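Local coordinates for AP endonuclease, family protein 2 (Mycobacterium smegmatis, PDB 5TNV), which binds magnesium in a xylose isomerase-like TIM barrel and may act as a metal-dependent endonuclease, at residues H236-Y241 with Y278-I284; L245-W251 with I284-A288. All blocks are in the same frame, centred on the assembly; numbering follows the deposited sequence.

Contact 1 of 2, residues H236-Y241 with Y278-I284; sequences HPSEMY and YVNYRQI
Tyr-241 OH lies 2.8 Å from Tyr-281 OH at the inner, buried end of this contact, and other polar groups gather round the pair: Pro-222 O and, probably, Trp-251 NE1 bond to the Tyr-241 oxygen, Lys-254 O to that of Tyr-281. The two rings cross steeply, their planes at 69°, and each receives the other's hydroxyl near its own plane, at the edge. Ile-284 covers a face of the Tyr-241 ring in a CH-pi contact, CG2 standing 3.8 Å from the ring centroid and offset toward CG and CD2. The Ile-284 CG2 branch gets there because it runs opposite the backbone N, while CG1 turns aside and carries CD1 to Ser-238 CA, 4.0 Å away. Val-279 divides its methyls: CG1 sits over the centre of the Tyr-281 ring, and CG2 meets Pro-237 CB at 3.8 Å. Compact Pro-237 suits the first turn of helix 237-244, where it needs no amide hydrogen, and its CD reaches the edge of Tyr-278 at CE2, 3.6 Å off. Just before that turn His-236 is the N-cap, its ND1 accepting from Ser-238 N over 3.0 Å, and its ring meets Tyr-278 obliquely. Asn-280 caps helix 281-290, Gln-283 N reaching OD1 from above the carbonyl plane. Tyr-278 OH bonds to Ile-154 O of the second subunit. Tyrosine suits positions 241 and 281: each buried oxygen meets a backbone carbonyl amid apolar packing. These bonds anchor the ring ends, while Ile-284 CG2 and Val-279 CG1 over the faces hinder turning.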
ATOM      1  N   HIS A 236     -19.670  -8.851   2.528  1.00  5.77           N
ATOM      2  CA  HIS A 236     -18.373  -9.067   1.924  1.00  5.37           C
ATOM      3  C   HIS A 236     -18.462  -8.816   0.431  1.00  4.86           C
ATOM      4  O   HIS A 236     -19.459  -9.166  -0.230  1.00  5.03           O
ATOM      5  CB  HIS A 236     -17.918 -10.517   2.218  1.00  5.79           C
ATOM      6  CG  HIS A 236     -16.494 -10.772   1.839  1.00  5.41           C
ATOM      7  ND1 HIS A 236     -16.128 -11.036   0.541  1.00  6.99           N
ATOM      8  CD2 HIS A 236     -15.400 -10.744   2.612  1.00  5.87           C
ATOM      9  CE1 HIS A 236     -14.801 -11.167   0.546  1.00  6.71           C
ATOM     10  NE2 HIS A 236     -14.320 -10.996   1.772  1.00  6.48           N
ATOM     11  N   PRO A 237     -17.423  -8.223  -0.177  1.00  5.46           N
ATOM     12  CA  PRO A 237     -17.520  -7.928  -1.618  1.00  6.11           C
ATOM     13  C   PRO A 237     -17.700  -9.132  -2.473  1.00  5.81           C
ATOM     14  O   PRO A 237     -18.282  -8.968  -3.587  1.00  6.75           O
ATOM     15  CB  PRO A 237     -16.217  -7.175  -1.952  1.00  9.27           C
ATOM     16  CG  PRO A 237     -15.408  -7.229  -0.749  1.00  8.62           C
ATOM     17  CD  PRO A 237     -16.193  -7.734   0.427  1.00  5.75           C
ATOM     18  N   SER A 238     -17.265 -10.319  -2.088  1.00  6.22           N
ATOM     19  CA  SER A 238     -17.530 -11.537  -2.851  0.50  7.65           C
ATOM     20  C   SER A 238     -19.014 -11.743  -3.091  1.00  6.60           C
ATOM     21  O   SER A 238     -19.465 -12.088  -4.168  1.00  7.92           O
ATOM     22  CB  SER A 238     -16.962 -12.760  -2.162  0.50  9.70           C
ATOM     23  OG  SER A 238     -17.540 -13.145  -0.946  0.50  8.23           O
ATOM     24  N   GLU A 239     -19.777 -11.564  -2.037  1.00  6.23           N
ATOM     25  CA  GLU A 239     -21.205 -11.746  -2.040  1.00  6.58           C
ATOM     26  C   GLU A 239     -21.866 -10.639  -2.874  1.00  5.75           C
ATOM     27  O   GLU A 239     -22.753 -10.868  -3.709  1.00  6.76           O
ATOM     28  CB  GLU A 239     -21.785 -11.770  -0.641  1.00  8.17           C
ATOM     29  CG  GLU A 239     -23.278 -11.809  -0.494  1.00 18.03           C
ATOM     30  CD  GLU A 239     -23.782 -11.594   0.893  1.00 19.67           C
ATOM     31  OE1 GLU A 239     -23.117 -12.195   1.835  1.00 33.37           O
ATOM     32  OE2 GLU A 239     -24.819 -10.864   0.984  1.00 19.72           O
ATOM     33  N   MET A 240     -21.424  -9.395  -2.643  1.00  5.21           N
ATOM     34  CA  MET A 240     -22.070  -8.283  -3.350  1.00  4.79           C
ATOM     35  C   MET A 240     -21.820  -8.368  -4.840  1.00  4.78           C
ATOM     36  O   MET A 240     -22.731  -8.179  -5.654  1.00  5.42           O
ATOM     37  CB  MET A 240     -21.540  -6.941  -2.829  1.00  4.92           C
ATOM     38  CG  MET A 240     -21.824  -6.666  -1.329  1.00  5.20           C
ATOM     39  SD  MET A 240     -21.682  -4.926  -0.900  1.00  6.32           S
ATOM     40  CE  MET A 240     -19.915  -4.660  -0.919  1.00  7.03           C
ATOM     41  N   TYR A 241     -20.576  -8.623  -5.258  1.00  5.03           N
ATOM     42  CA  TYR A 241     -20.249  -8.718  -6.669  1.00  4.70           C
ATOM     43  C   TYR A 241     -20.963  -9.882  -7.335  1.00  5.11           C
ATOM     44  O   TYR A 241     -21.428  -9.751  -8.456  1.00  5.79           O
ATOM     45  CB  TYR A 241     -18.742  -8.797  -6.878  1.00  4.95           C
ATOM     46  CG  TYR A 241     -18.055  -7.454  -7.024  1.00  4.55           C
ATOM     47  CD1 TYR A 241     -18.362  -6.627  -8.108  1.00  4.63           C
ATOM     48  CD2 TYR A 241     -17.084  -7.015  -6.133  1.00  4.09           C
ATOM     49  CE1 TYR A 241     -17.770  -5.409  -8.292  1.00  4.56           C
ATOM     50  CE2 TYR A 241     -16.473  -5.775  -6.312  1.00  4.39           C
ATOM     51  CZ  TYR A 241     -16.813  -4.988  -7.404  1.00  4.31           C
ATOM     52  OH  TYR A 241     -16.239  -3.742  -7.652  1.00  4.71           O
ATOM     53  N   TYR A 278      -9.231  -4.387   0.176  1.00  3.70           N
ATOM     54  CA  TYR A 278     -10.051  -5.462   0.797  1.00  4.10           C
ATOM     55  C   TYR A 278     -10.658  -6.399  -0.244  1.00  3.86           C
ATOM     56  O   TYR A 278     -10.766  -7.615  -0.007  1.00  5.19           O
ATOM     57  CB  TYR A 278     -11.130  -4.819   1.654  1.00  4.01           C
ATOM     58  CG  TYR A 278     -11.887  -5.805   2.521  1.00  3.91           C
ATOM     59  CD1 TYR A 278     -11.277  -6.372   3.613  1.00  4.57           C
ATOM     60  CD2 TYR A 278     -13.217  -6.142   2.271  1.00  4.91           C
ATOM     61  CE1 TYR A 278     -11.975  -7.283   4.418  1.00  4.84           C
ATOM     62  CE2 TYR A 278     -13.902  -7.024   3.058  1.00  6.25           C
ATOM     63  CZ  TYR A 278     -13.271  -7.609   4.149  1.00  5.01           C
ATOM     64  OH  TYR A 278     -14.011  -8.499   4.909  1.00  6.00           O
ATOM     65  N   VAL A 279     -11.115  -5.879  -1.380  1.00  4.06           N
ATOM     66  CA  VAL A 279     -11.639  -6.737  -2.436  1.00  4.02           C
ATOM     67  C   VAL A 279     -10.494  -7.548  -3.034  1.00  3.82           C
ATOM     68  O   VAL A 279      -9.398  -6.985  -3.219  1.00  4.35           O
ATOM     69  CB  VAL A 279     -12.292  -5.891  -3.543  1.00  4.01           C
ATOM     70  CG1 VAL A 279     -12.915  -6.817  -4.620  1.00  4.83           C
ATOM     71  CG2 VAL A 279     -13.341  -4.935  -3.009  1.00  4.60           C
ATOM     72  N   ASN A 280     -10.734  -8.819  -3.347  1.00  3.90           N
ATOM     73  CA  ASN A 280      -9.809  -9.630  -4.132  1.00  3.91           C
ATOM     74  C   ASN A 280     -10.204  -9.514  -5.594  1.00  3.70           C
ATOM     75  O   ASN A 280     -11.068 -10.263  -6.076  1.00  4.26           O
ATOM     76  CB  ASN A 280      -9.798 -11.073  -3.668  1.00  4.12           C
ATOM     77  CG  ASN A 280      -8.734 -11.871  -4.420  1.00  4.48           C
ATOM     78  OD1 ASN A 280      -8.305 -11.519  -5.524  1.00  4.55           O
ATOM     79  ND2 ASN A 280      -8.312 -13.008  -3.850  1.00  5.84           N
ATOM     80  N   TYR A 281      -9.619  -8.544  -6.311  1.00  4.20           N
ATOM     81  CA  TYR A 281     -10.040  -8.337  -7.692  1.00  4.13           C
ATOM     82  C   TYR A 281      -9.502  -9.398  -8.641  1.00  4.15           C
ATOM     83  O   TYR A 281     -10.016  -9.478  -9.790  1.00  4.39           O
ATOM     84  CB  TYR A 281      -9.685  -6.925  -8.162  1.00  4.51           C
ATOM     85  CG  TYR A 281     -10.733  -5.898  -7.740  1.00  3.93           C
ATOM     86  CD1 TYR A 281     -11.989  -5.894  -8.351  1.00  4.24           C
ATOM     87  CD2 TYR A 281     -10.498  -4.959  -6.767  1.00  3.89           C
ATOM     88  CE1 TYR A 281     -12.947  -4.981  -8.011  1.00  4.37           C
ATOM     89  CE2 TYR A 281     -11.462  -4.023  -6.404  1.00  4.04           C
ATOM     90  CZ  TYR A 281     -12.683  -4.039  -7.032  1.00  3.83           C
ATOM     91  OH  TYR A 281     -13.682  -3.126  -6.722  1.00  4.30           O
ATOM     92  N   ARG A 282      -8.510 -10.208  -8.253  1.00  4.31           N
ATOM     93  CA  ARG A 282      -8.135 -11.351  -9.100  1.00  4.71           C
ATOM     94  C   ARG A 282      -9.317 -12.316  -9.158  1.00  4.93           C
ATOM     95  O   ARG A 282      -9.773 -12.744 -10.210  1.00  5.56           O
ATOM     96  CB  ARG A 282      -6.845 -11.979  -8.580  1.00  4.54           C
ATOM     97  CG  ARG A 282      -6.314 -13.099  -9.470  1.00  4.75           C
ATOM     98  CD  ARG A 282      -4.995 -13.702  -8.906  1.00  4.79           C
ATOM     99  NE  ARG A 282      -4.043 -12.647  -8.682  1.00  4.60           N
ATOM    100  CZ  ARG A 282      -3.354 -12.018  -9.607  1.00  4.58           C
ATOM    101  NH1 ARG A 282      -3.250 -12.500 -10.829  1.00  5.26           N
ATOM    102  NH2 ARG A 282      -2.728 -10.914  -9.278  1.00  5.81           N
ATOM    103  N   GLN A 283      -9.837 -12.682  -7.974  1.00  5.08           N
ATOM    104  CA  GLN A 283     -11.000 -13.552  -7.898  1.00  5.39           C
ATOM    105  C   GLN A 283     -12.207 -12.893  -8.545  1.00  4.90           C
ATOM    106  O   GLN A 283     -12.971 -13.548  -9.269  1.00  5.58           O
ATOM    107  CB  GLN A 283     -11.297 -13.906  -6.462  1.00  6.65           C
ATOM    108  CG  GLN A 283     -10.341 -14.836  -5.788  1.00 13.05           C
ATOM    109  CD  GLN A 283     -10.632 -15.031  -4.290  1.00 13.89           C
ATOM    110  OE1 GLN A 283     -11.513 -14.345  -3.699  1.00 18.23           O
ATOM    111  NE2 GLN A 283      -9.921 -15.926  -3.671  1.00 18.29           N
ATOM    112  N   ILE A 284     -12.440 -11.615  -8.279  1.00  4.85           N
ATOM    113  CA  ILE A 284     -13.678 -10.968  -8.746  1.00  4.82           C
ATOM    114  C   ILE A 284     -13.645 -10.710 -10.260  1.00  4.63           C
ATOM    115  O   ILE A 284     -14.686 -10.903 -10.911  1.00  5.17           O
ATOM    116  CB  ILE A 284     -13.982  -9.722  -7.887  1.00  5.48           C
ATOM    117  CG1 ILE A 284     -14.290 -10.115  -6.442  1.00  6.99           C
ATOM    118  CG2 ILE A 284     -15.059  -8.870  -8.523  1.00  6.89           C
ATOM    119  CD1 ILE A 284     -15.414 -11.045  -6.240  1.00 11.41           C
TER

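Contact 2 of 2, residues L245-W251 with I284-A288; sequences LPYSNFW and IIRLA
Trp-251 and Leu-245 close on Ala-288 from two directions, and here the packing is tightest. Ala-288 CB lies 3.5 Å from Trp-251 CZ3 and 3.9 Å from Leu-245 CD2; its single methyl lets the helix come close, the two CA atoms of Leu-245 and Ala-288 being 6.0 Å apart. Leu-245 uses both branches: CD2 also stands over a face of the indole, toward its rim, whereas CD1 rests against Ala-288 and extends toward Leu-287. Trp-251 reaches the helix with the far end of its six-membered ring. Its CG is anti to the backbone N (chi1 -162°), which directs the long indole away from the strand toward helix 281-290. The benzo edge then meets Ile-284 CG2 nearly in the ring plane, with CZ2 at 3.7 Å, and CH2 approaches Ile-285 CG1 obliquely at 4.1 Å. Ile-285, buried, also packs on Val-320 and Leu-321 of helix 306-325. Flat tryptophan suits this position because it spans the distance from strand to helix. Tyr-293 packs edge-to-face with the indole.

The outer side is looser. Leu-287, partly exposed, comes nearest Leu-245 with CD2, which lies 4.2 Å from CD1 of that residue, and its branched end skirts the margin of the apolar cluster. The residue after Trp-251, His-252, is a magnesium ligand, so the strand that carries the indole to the helix also supplies the metal site. These are purely apolar meetings of a strand start and the preceding turn with a helix. Such strand-to-helix packing is characteristic of the TIM barrel, whose outer helices cover the strands.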
ATOM      1  N   LEU A 245     -22.831  -8.643 -10.725  1.00  5.54           N
ATOM      2  CA  LEU A 245     -22.103  -8.880 -11.976  1.00  5.42           C
ATOM      3  C   LEU A 245     -22.966  -9.442 -13.093  1.00  5.58           C
ATOM      4  O   LEU A 245     -22.715  -9.046 -14.254  1.00  5.86           O
ATOM      5  CB  LEU A 245     -20.860  -9.721 -11.721  1.00  5.58           C
ATOM      6  CG  LEU A 245     -19.692  -8.936 -11.124  1.00  5.83           C
ATOM      7  CD1 LEU A 245     -18.622  -9.905 -10.648  1.00  6.57           C
ATOM      8  CD2 LEU A 245     -19.115  -7.928 -12.109  1.00  6.39           C
ATOM      9  N   PRO A 246     -23.936 -10.335 -12.862  1.00  5.91           N
ATOM     10  CA  PRO A 246     -24.777 -10.828 -13.975  1.00  6.76           C
ATOM     11  C   PRO A 246     -25.505  -9.724 -14.729  1.00  6.28           C
ATOM     12  O   PRO A 246     -25.941  -9.978 -15.839  1.00  8.77           O
ATOM     13  CB  PRO A 246     -25.775 -11.764 -13.280  1.00  7.30           C
ATOM     14  CG  PRO A 246     -24.999 -12.278 -12.094  1.00  7.62           C
ATOM     15  CD  PRO A 246     -24.267 -11.031 -11.608  1.00  7.06           C
ATOM     16  N   TYR A 247     -25.694  -8.554 -14.140  1.00  6.41           N
ATOM     17  CA  TYR A 247     -26.442  -7.458 -14.717  1.00  6.34           C
ATOM     18  C   TYR A 247     -25.548  -6.314 -15.195  1.00  5.96           C
ATOM     19  O   TYR A 247     -26.064  -5.260 -15.565  1.00  7.31           O
ATOM     20  CB  TYR A 247     -27.443  -6.905 -13.691  1.00  7.44           C
ATOM     21  CG  TYR A 247     -28.390  -7.940 -13.166  1.00  8.20           C
ATOM     22  CD1 TYR A 247     -29.542  -8.222 -13.861  1.00 12.04           C
ATOM     23  CD2 TYR A 247     -28.135  -8.637 -11.989  1.00 10.15           C
ATOM     24  CE1 TYR A 247     -30.431  -9.171 -13.402  1.00 14.60           C
ATOM     25  CE2 TYR A 247     -28.999  -9.609 -11.531  1.00 11.70           C
ATOM     26  CZ  TYR A 247     -30.142  -9.855 -12.249  1.00 16.10           C
ATOM     27  OH  TYR A 247     -31.052 -10.832 -11.768  1.00 21.61           O
ATOM     28  N   SER A 248     -24.224  -6.494 -15.134  1.00  5.54           N
ATOM     29  CA  SER A 248     -23.257  -5.430 -15.345  1.00  5.24           C
ATOM     30  C   SER A 248     -22.750  -5.338 -16.782  1.00  5.50           C
ATOM     31  O   SER A 248     -22.347  -6.338 -17.381  1.00  6.19           O
ATOM     32  CB  SER A 248     -22.098  -5.621 -14.362  1.00  5.31           C
ATOM     33  OG  SER A 248     -22.518  -5.469 -13.029  1.00  5.70           O
ATOM     34  N   ASN A 249     -22.682  -4.102 -17.265  1.00  5.25           N
ATOM     35  CA  ASN A 249     -22.214  -3.843 -18.656  1.00  5.05           C
ATOM     36  C   ASN A 249     -21.018  -2.888 -18.708  1.00  4.53           C
ATOM     37  O   ASN A 249     -20.585  -2.544 -19.805  1.00  5.31           O
ATOM     38  CB  ASN A 249     -23.350  -3.383 -19.553  1.00  5.38           C
ATOM     39  CG  ASN A 249     -23.897  -2.024 -19.130  1.00  5.55           C
ATOM     40  OD1 ASN A 249     -23.625  -1.510 -18.054  1.00  6.13           O
ATOM     41  ND2 ASN A 249     -24.760  -1.456 -19.959  1.00  6.75           N
ATOM     42  N   PHE A 250     -20.500  -2.459 -17.575  1.00  4.82           N
ATOM     43  CA  PHE A 250     -19.434  -1.454 -17.470  1.00  4.61           C
ATOM     44  C   PHE A 250     -18.918  -1.548 -16.041  1.00  4.10           C
ATOM     45  O   PHE A 250     -19.648  -2.006 -15.175  1.00  4.73           O
ATOM     46  CB  PHE A 250     -20.035  -0.074 -17.743  1.00  4.38           C
ATOM     47  CG  PHE A 250     -19.068   1.092 -17.651  1.00  4.32           C
ATOM     48  CD1 PHE A 250     -17.867   1.090 -18.341  1.00  4.18           C
ATOM     49  CD2 PHE A 250     -19.394   2.222 -16.894  1.00  4.44           C
ATOM     50  CE1 PHE A 250     -17.004   2.148 -18.296  1.00  4.46           C
ATOM     51  CE2 PHE A 250     -18.523   3.303 -16.852  1.00  4.64           C
ATOM     52  CZ  PHE A 250     -17.348   3.290 -17.565  1.00  4.59           C
ATOM     53  N   TRP A 251     -17.700  -1.077 -15.786  1.00  4.12           N
ATOM     54  CA  TRP A 251     -17.142  -1.299 -14.445  1.00  3.86           C
ATOM     55  C   TRP A 251     -16.118  -0.202 -14.086  1.00  3.47           C
ATOM     56  O   TRP A 251     -14.995  -0.238 -14.537  1.00  4.14           O
ATOM     57  CB  TRP A 251     -16.518  -2.690 -14.404  1.00  4.14           C
ATOM     58  CG  TRP A 251     -16.288  -3.256 -13.023  1.00  3.73           C
ATOM     59  CD1 TRP A 251     -16.432  -2.694 -11.775  1.00  4.10           C
ATOM     60  CD2 TRP A 251     -15.862  -4.619 -12.797  1.00  3.94           C
ATOM     61  NE1 TRP A 251     -16.108  -3.621 -10.811  1.00  4.04           N
ATOM     62  CE2 TRP A 251     -15.764  -4.800 -11.404  1.00  3.91           C
ATOM     63  CE3 TRP A 251     -15.571  -5.647 -13.662  1.00  4.25           C
ATOM     64  CZ2 TRP A 251     -15.373  -6.028 -10.876  1.00  4.31           C
ATOM     65  CZ3 TRP A 251     -15.172  -6.886 -13.146  1.00  5.13           C
ATOM     66  CH2 TRP A 251     -15.074  -7.052 -11.756  1.00  5.05           C
ATOM     67  N   ILE A 284     -12.440 -11.615  -8.279  1.00  4.85           N
ATOM     68  CA  ILE A 284     -13.678 -10.968  -8.746  1.00  4.82           C
ATOM     69  C   ILE A 284     -13.645 -10.710 -10.260  1.00  4.63           C
ATOM     70  O   ILE A 284     -14.686 -10.903 -10.911  1.00  5.17           O
ATOM     71  CB  ILE A 284     -13.982  -9.722  -7.887  1.00  5.48           C
ATOM     72  CG1 ILE A 284     -14.290 -10.115  -6.442  1.00  6.99           C
ATOM     73  CG2 ILE A 284     -15.059  -8.870  -8.523  1.00  6.89           C
ATOM     74  CD1 ILE A 284     -15.414 -11.045  -6.240  1.00 11.41           C
ATOM     75  N   ILE A 285     -12.531 -10.300 -10.830  1.00  4.72           N
ATOM     76  CA  ILE A 285     -12.475 -10.171 -12.290  1.00  4.32           C
ATOM     77  C   ILE A 285     -12.681 -11.526 -12.927  1.00  4.78           C
ATOM     78  O   ILE A 285     -13.409 -11.654 -13.911  1.00  5.57           O
ATOM     79  CB  ILE A 285     -11.177  -9.496 -12.751  1.00  4.60           C
ATOM     80  CG1 ILE A 285     -11.142  -8.026 -12.335  1.00  4.70           C
ATOM     81  CG2 ILE A 285     -10.968  -9.642 -14.251  1.00  5.54           C
ATOM     82  CD1 ILE A 285      -9.764  -7.405 -12.424  1.00  5.29           C
ATOM     83  N   ARG A 286     -12.053 -12.602 -12.390  1.00  5.42           N
ATOM     84  CA  ARG A 286     -12.274 -13.908 -12.987  0.50  6.26           C
ATOM     85  C   ARG A 286     -13.722 -14.328 -12.869  1.00  6.23           C
ATOM     86  O   ARG A 286     -14.276 -14.918 -13.824  1.00  7.43           O
ATOM     87  CB  ARG A 286     -11.362 -14.962 -12.342  0.50  6.06           C
ATOM     88  CG  ARG A 286      -9.964 -14.982 -12.951  0.50  4.40           C
ATOM     89  CD  ARG A 286      -9.022 -15.820 -12.110  0.50  5.31           C
ATOM     90  NE  ARG A 286      -7.837 -16.117 -12.907  0.50  5.94           N
ATOM     91  CZ  ARG A 286      -7.610 -17.139 -13.699  0.50  4.97           C
ATOM     92  NH1 ARG A 286      -6.448 -17.196 -14.353  0.50  6.21           N
ATOM     93  NH2 ARG A 286      -8.460 -18.116 -13.883  0.50  7.52           N
ATOM     94  N   LEU A 287     -14.387 -14.050 -11.753  1.00  6.01           N
ATOM     95  CA  LEU A 287     -15.790 -14.323 -11.574  1.00  6.52           C
ATOM     96  C   LEU A 287     -16.609 -13.584 -12.627  1.00  6.16           C
ATOM     97  O   LEU A 287     -17.517 -14.145 -13.246  1.00  7.71           O
ATOM     98  CB  LEU A 287     -16.258 -13.922 -10.163  1.00  7.01           C
ATOM     99  CG  LEU A 287     -17.745 -14.130  -9.896  1.00  9.09           C
ATOM    100  CD1 LEU A 287     -18.115 -15.598 -10.009  1.00 12.64           C
ATOM    101  CD2 LEU A 287     -18.081 -13.514  -8.530  1.00 10.74           C
ATOM    102  N   ALA A 288     -16.310 -12.294 -12.814  1.00  5.88           N
ATOM    103  CA  ALA A 288     -17.018 -11.519 -13.820  1.00  5.93           C
ATOM    104  C   ALA A 288     -16.953 -12.201 -15.176  1.00  5.78           C
ATOM    105  O   ALA A 288     -17.942 -12.355 -15.862  1.00  6.52           O
ATOM    106  CB  ALA A 288     -16.432 -10.097 -13.867  1.00  5.66           C
TER

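The centres of contacts 1 and 2 lie 11 Å apart, on the same side of the chain's centre, and both use helix 281-290: contact 1 its N-terminal turn, contact 2 the turn that follows, with Ile-284 serving both. Their segments alternate along the chain, in the order 236-241, 245-251, 278-284 and 284-288, so that helix 237-244, the turn after it and the start of strand 251-261 are packed in succession against one later helix. Between segments 245-251 and 278-284 the chain runs through the rest of strand 251-261 and strand 266-272. The probable bond between Trp-251 and Tyr-241 joins the two contacts near magnesium ligands Asp-223 and His-252, linking the barrel wall to its helical layer.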